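Local atomic coordinates of endoglucanase E (Clostridium thermocellum, PDB entry 2WAO), a protein that probably removes acetyl groups from plant cell-wall polysaccharides through its C-terminal carbohydrate esterase domain, which also binds cellulose chains, and belongs to a bifunctional cellulase-esterase. Residues A[93-96]-A[97-101]; A[143-147]-A[148-152]. All coordinates share one frame; numbering follows the deposited sequence.

Contact 1. Residues A[93-96]-A[97-101]; sequences KRTE and ASLGE
Glu96 and Ser98 meet where the loop after strand 85-93 enters a 3-10 turn, residues 97-99. In Glu96, CB meets only the adjoining peptide, and CG stands between the backbone N and carbonyl carbon (chi1 61°), which brings CG within 3.4 Å of Ser98 OG. The chain then extends, with CD also 3.4 Å from Ser98 OG. At the tip, OE1 accepts a hydrogen bond from a water at 2.7 Å, and the same water receives the Ser98 N-H, bridging carboxylate and turn. OE2 is hydrogen-bonded to Ser176 of the glycan pocket. On the backbone, Leu99 N donates to Glu96 O at 3.0 Å, with an N-H...O angle of 154° and the donor 50° out of the carbonyl plane. Leu99 CD1 packs 3.6 Å from Thr95 CB. Lys93, its chain bent at the end, hydrogen-bonds Thr95 O through NZ at 3.0 Å and Gly100 O only weakly, and also binds Ala28 O. The buried ammonium is thus met by backbone carbonyl oxygens, whereas the Glu96 carboxylate, with a partner on each oxygen, is probably restrained in rotation and helps position Ser176.

Contact 2. Residues A[143-147]-A[148-152]; sequences KEQSF and TPKNE. With BGC (beta-D-glucopyranose), chain B.
The glycan-binding pocket of this GDSL-like (SGNH) hydrolase domain takes one of its aromatic walls from the 143-152 loop, through Phe147. With CG anti to the backbone N (chi1 -179°), the benzyl group reaches along the following 3-10 turn, residues 149-151. Its CB is 3.7 Å from O6 of a bound glucose, whose hydroxymethyl group approaches the ring obliquely, C6 lying 3.8 Å from both CG and CD2 of Phe147. Thr148 C lies over one ring face. The Glu152 carboxylate, hydrogen-bonded through OE1 to Glu96 N, sits at the ring edge, its plane turned 66° from that of the ring, with OE2 3.5 Å from Phe147 CE1. The Phe147 and Pro149 side chains cross at about a right angle, Pro149 CG 4.0 Å from Phe147 CE2. Within the turn, Asn151 N donates to Thr148 O at 3.0 Å, while Lys150 NZ donates to Thr148 OG1 at 2.9 Å. Glu307 OE2 is hydrogen-bonded to both Thr148 OG1 and Asn151 ND2, tying the turn to another loop. The segment runs between helix 131-134 and helix 158-165; from it Pro149 and Lys150 reach Trp54 on strand 52-59, while the Phe147 ring meets Tyr136.

Contact 1 is buried and contact 2 lies at the surface; their centres are about 10 Å and about 17 Å, respectively, from the centre of the chain. Both are 3-10 turns in connecting loops, one between strands of the N-terminal domain, the other between helices of the hydrolase domain. Their centres lie 14 Å apart, yet they touch: Glu152 OE1 and Glu96 N are 2.9 Å apart, a probable hydrogen bond, and Arg94 NH2 probably donates to Lys150 O. Both also reach strand 52-59. Contact 1 is mainly polar, its charged ends held by carbonyls, a water and Ser176, with one apolar pair; contact 2 has an aromatic ring at its centre and Lys150 at the surface. Together they join the two domains beside the glycan pocket.

Contact 1. Residues A[93-96]-A[97-101]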
loop_
_atom_site.group_PDB
_atom_site.type_symbol
_atom_site.label_atom_id
_atom_site.label_comp_id
_atom_site.label_asym_id
_atom_site.label_seq_id
_atom_site.Cartn_x
_atom_site.Cartn_y
_atom_site.Cartn_z
ATOM N N LYS A 93 -8.604 2.140 -4.762
ATOM C CA LYS A 93 -7.682 2.432 -5.841
ATOM C C LYS A 93 -6.686 1.249 -5.912
ATOM O O LYS A 93 -5.816 1.053 -5.023
ATOM C CB LYS A 93 -6.933 3.748 -5.607
ATOM C CG LYS A 93 -6.018 4.117 -6.795
ATOM C CD LYS A 93 -5.217 5.425 -6.476
ATOM C CE LYS A 93 -4.575 6.021 -7.739
ATOM N NZ LYS A 93 -3.139 5.562 -8.003
ATOM N N ARG A 94 -6.832 0.433 -6.935
ATOM C CA ARG A 94 -5.961 -0.769 -7.047
ATOM C C ARG A 94 -4.510 -0.462 -7.367
ATOM O O ARG A 94 -3.590 -1.122 -6.838
ATOM C CB ARG A 94 -6.506 -1.682 -8.132
ATOM C CG ARG A 94 -7.846 -2.239 -7.755
ATOM C CD ARG A 94 -8.567 -2.829 -9.008
ATOM N NE ARG A 94 -7.775 -3.796 -9.836
ATOM C CZ ARG A 94 -7.898 -5.132 -9.817
ATOM N NH1 ARG A 94 -8.698 -5.768 -8.947
ATOM N NH2 ARG A 94 -7.185 -5.870 -10.657
ATOM N N THR A 95 -4.339 0.492 -8.265
ATOM C CA THR A 95 -3.079 0.818 -8.922
ATOM C C THR A 95 -2.250 1.856 -8.158
ATOM O O THR A 95 -2.758 2.653 -7.352
ATOM C CB THR A 95 -3.360 1.342 -10.341
ATOM O OG1 THR A 95 -4.534 2.166 -10.284
ATOM C CG2 THR A 95 -3.625 0.166 -11.317
ATOM N N GLU A 96 -0.956 1.867 -8.422
ATOM C CA GLU A 96 -0.029 2.678 -7.630
ATOM C C GLU A 96 0.057 4.148 -8.061
ATOM O O GLU A 96 -0.518 4.579 -9.092
ATOM C CB GLU A 96 1.350 2.037 -7.657
ATOM C CG GLU A 96 1.926 1.960 -9.104
ATOM C CD GLU A 96 3.265 1.265 -9.112
ATOM O OE1 GLU A 96 4.278 1.902 -8.730
ATOM O OE2 GLU A 96 3.280 0.047 -9.475
ATOM N N ALA A 97 0.792 4.901 -7.261
ATOM C CA ALA A 97 0.872 6.364 -7.398
ATOM C C ALA A 97 1.478 6.736 -8.748
ATOM O O ALA A 97 1.055 7.732 -9.394
ATOM C CB ALA A 97 1.689 6.940 -6.233
ATOM N N SER A 98 2.432 5.931 -9.210
ATOM C CA SER A 98 3.085 6.256 -10.494
ATOM C C SER A 98 2.107 6.229 -11.691
ATOM O O SER A 98 2.413 6.792 -12.750
ATOM C CB SER A 98 4.294 5.355 -10.777
ATOM O OG SER A 98 3.875 4.034 -11.020
ATOM N N LEU A 99 0.950 5.591 -11.555
ATOM C CA LEU A 99 -0.028 5.567 -12.653
ATOM C C LEU A 99 -0.991 6.784 -12.652
ATOM O O LEU A 99 -1.881 6.884 -13.505
ATOM C CB LEU A 99 -0.823 4.267 -12.665
ATOM C CG LEU A 99 0.013 3.067 -13.055
ATOM C CD1 LEU A 99 -0.637 1.766 -12.610
ATOM C CD2 LEU A 99 0.319 3.059 -14.597
ATOM N N GLY A 100 -0.829 7.683 -11.691
ATOM C CA GLY A 100 -1.465 8.985 -11.810
ATOM C C GLY A 100 -2.322 9.317 -10.620
ATOM O O GLY A 100 -2.815 8.433 -9.933
ATOM N N GLU A 101 -2.524 10.609 -10.392
ATOM C CA GLU A 101 -3.423 11.076 -9.324
ATOM C C GLU A 101 -4.857 10.879 -9.729
ATOM O O GLU A 101 -5.190 10.894 -10.922
ATOM C CB GLU A 101 -3.197 12.572 -9.025
ATOM C CG GLU A 101 -1.773 12.832 -8.606
ATOM C CD GLU A 101 -1.390 14.310 -8.659
ATOM O OE1 GLU A 101 -2.317 15.155 -8.844
ATOM O OE2 GLU A 101 -0.165 14.608 -8.531
HETATM O O HOH W 1 3.870 4.293 -7.600
#

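Contact 2. Residues A[143-147]-A[148-152]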
loop_
_atom_site.group_PDB
_atom_site.type_symbol
_atom_site.label_atom_id
_atom_site.label_comp_id
_atom_site.label_asym_id
_atom_site.label_seq_id
_atom_site.Cartn_x
_atom_site.Cartn_y
_atom_site.Cartn_z
ATOM N N LYS A 143 5.363 -15.359 -15.044
ATOM C CA LYS A 143 6.543 -14.540 -14.703
ATOM C C LYS A 143 7.194 -13.868 -15.928
ATOM O O LYS A 143 7.962 -12.917 -15.786
ATOM C CB LYS A 143 7.577 -15.363 -13.944
ATOM C CG LYS A 143 8.211 -16.482 -14.770
ATOM C CD LYS A 143 8.926 -17.478 -13.887
ATOM C CE LYS A 143 9.621 -18.514 -14.796
ATOM N NZ LYS A 143 10.005 -19.677 -13.971
ATOM N N GLU A 144 6.851 -14.354 -17.113
ATOM C CA GLU A 144 7.393 -13.827 -18.377
ATOM C C GLU A 144 6.727 -12.519 -18.812
ATOM O O GLU A 144 7.291 -11.743 -19.644
ATOM C CB GLU A 144 7.193 -14.856 -19.499
ATOM C CG GLU A 144 8.356 -15.819 -19.677
ATOM C CD GLU A 144 8.373 -16.936 -18.649
ATOM O OE1 GLU A 144 7.272 -17.363 -18.207
ATOM O OE2 GLU A 144 9.498 -17.383 -18.281
ATOM N N GLN A 145 5.513 -12.303 -18.310
ATOM C CA GLN A 145 4.711 -11.153 -18.710
ATOM C C GLN A 145 5.190 -9.898 -17.984
ATOM O O GLN A 145 5.476 -9.937 -16.763
ATOM C CB GLN A 145 3.237 -11.428 -18.423
ATOM C CG GLN A 145 2.275 -10.316 -18.896
ATOM C CD GLN A 145 0.811 -10.722 -18.800
ATOM O OE1 GLN A 145 0.069 -10.229 -17.948
ATOM N NE2 GLN A 145 0.399 -11.635 -19.663
ATOM N N SER A 146 5.297 -8.790 -18.722
ATOM C CA SER A 146 5.674 -7.538 -18.085
ATOM C C SER A 146 4.469 -6.821 -17.436
ATOM O O SER A 146 3.327 -7.247 -17.565
ATOM C CB SER A 146 6.387 -6.648 -19.073
ATOM O OG SER A 146 5.550 -6.462 -20.173
ATOM N N PHE A 147 4.767 -5.741 -16.727
ATOM C CA PHE A 147 3.773 -5.016 -15.966
ATOM C C PHE A 147 2.585 -4.579 -16.821
ATOM O O PHE A 147 2.767 -3.957 -17.886
ATOM C CB PHE A 147 4.408 -3.775 -15.352
ATOM C CG PHE A 147 3.455 -2.966 -14.515
ATOM C CD1 PHE A 147 3.139 -3.389 -13.212
ATOM C CD2 PHE A 147 2.891 -1.789 -15.002
ATOM C CE1 PHE A 147 2.258 -2.619 -12.392
ATOM C CE2 PHE A 147 2.001 -1.001 -14.196
ATOM C CZ PHE A 147 1.683 -1.431 -12.907
ATOM N N THR A 148 1.389 -4.868 -16.319
ATOM C CA THR A 148 0.156 -4.238 -16.835
ATOM C C THR A 148 -0.660 -3.677 -15.662
ATOM O O THR A 148 -0.824 -4.335 -14.627
ATOM C CB THR A 148 -0.688 -5.211 -17.675
ATOM O OG1 THR A 148 -1.261 -6.211 -16.852
ATOM C CG2 THR A 148 0.178 -5.932 -18.763
ATOM N N PRO A 149 -1.147 -2.430 -15.785
ATOM C CA PRO A 149 -1.975 -1.842 -14.695
ATOM C C PRO A 149 -3.149 -2.728 -14.273
ATOM O O PRO A 149 -3.437 -2.820 -13.066
ATOM C CB PRO A 149 -2.491 -0.560 -15.327
ATOM C CG PRO A 149 -1.311 -0.149 -16.244
ATOM C CD PRO A 149 -0.932 -1.477 -16.885
ATOM N N LYS A 150 -3.801 -3.403 -15.239
ATOM C CA LYS A 150 -4.958 -4.232 -14.946
ATOM C C LYS A 150 -4.633 -5.346 -13.961
ATOM O O LYS A 150 -5.525 -5.811 -13.261
ATOM C CB LYS A 150 -5.549 -4.861 -16.228
ATOM C CG LYS A 150 -4.687 -5.987 -16.875
ATOM C CD LYS A 150 -5.094 -6.222 -18.350
ATOM C CE LYS A 150 -4.459 -7.474 -18.935
ATOM N NZ LYS A 150 -3.009 -7.337 -18.891
ATOM N N ASN A 151 -3.371 -5.783 -13.934
ATOM C CA ASN A 151 -2.997 -6.926 -13.074
ATOM C C ASN A 151 -2.419 -6.552 -11.685
ATOM O O ASN A 151 -1.919 -7.410 -10.920
ATOM C CB ASN A 151 -2.039 -7.836 -13.858
ATOM C CG ASN A 151 -2.794 -8.803 -14.787
ATOM O OD1 ASN A 151 -3.992 -9.050 -14.607
ATOM N ND2 ASN A 151 -2.090 -9.343 -15.758
ATOM N N GLU A 152 -2.455 -5.261 -11.355
ATOM C CA GLU A 152 -1.893 -4.825 -10.086
ATOM C C GLU A 152 -3.045 -4.625 -9.117
ATOM O O GLU A 152 -3.723 -3.607 -9.149
ATOM C CB GLU A 152 -1.135 -3.489 -10.285
ATOM C CG GLU A 152 -0.566 -2.855 -8.988
ATOM C CD GLU A 152 0.333 -1.650 -9.315
ATOM O OE1 GLU A 152 -0.214 -0.613 -9.810
ATOM O OE2 GLU A 152 1.582 -1.763 -9.081
HETATM C C2 BGC B . 10.385 0.327 -12.778
HETATM C C3 BGC B . 9.253 1.356 -12.665
HETATM C C4 BGC B . 8.149 1.079 -13.688
HETATM C C5 BGC B . 7.649 -0.337 -13.480
HETATM C C6 BGC B . 6.444 -0.674 -14.377
HETATM C C1 BGC B . 9.793 -1.077 -12.813
HETATM O O2 BGC B . 11.319 0.454 -11.714
HETATM O O3 BGC B . 9.764 2.671 -12.742
HETATM O O4 BGC B . 7.064 1.955 -13.460
HETATM O O5 BGC B . 8.768 -1.152 -13.785
HETATM O O6 BGC B . 6.876 -1.038 -15.661
#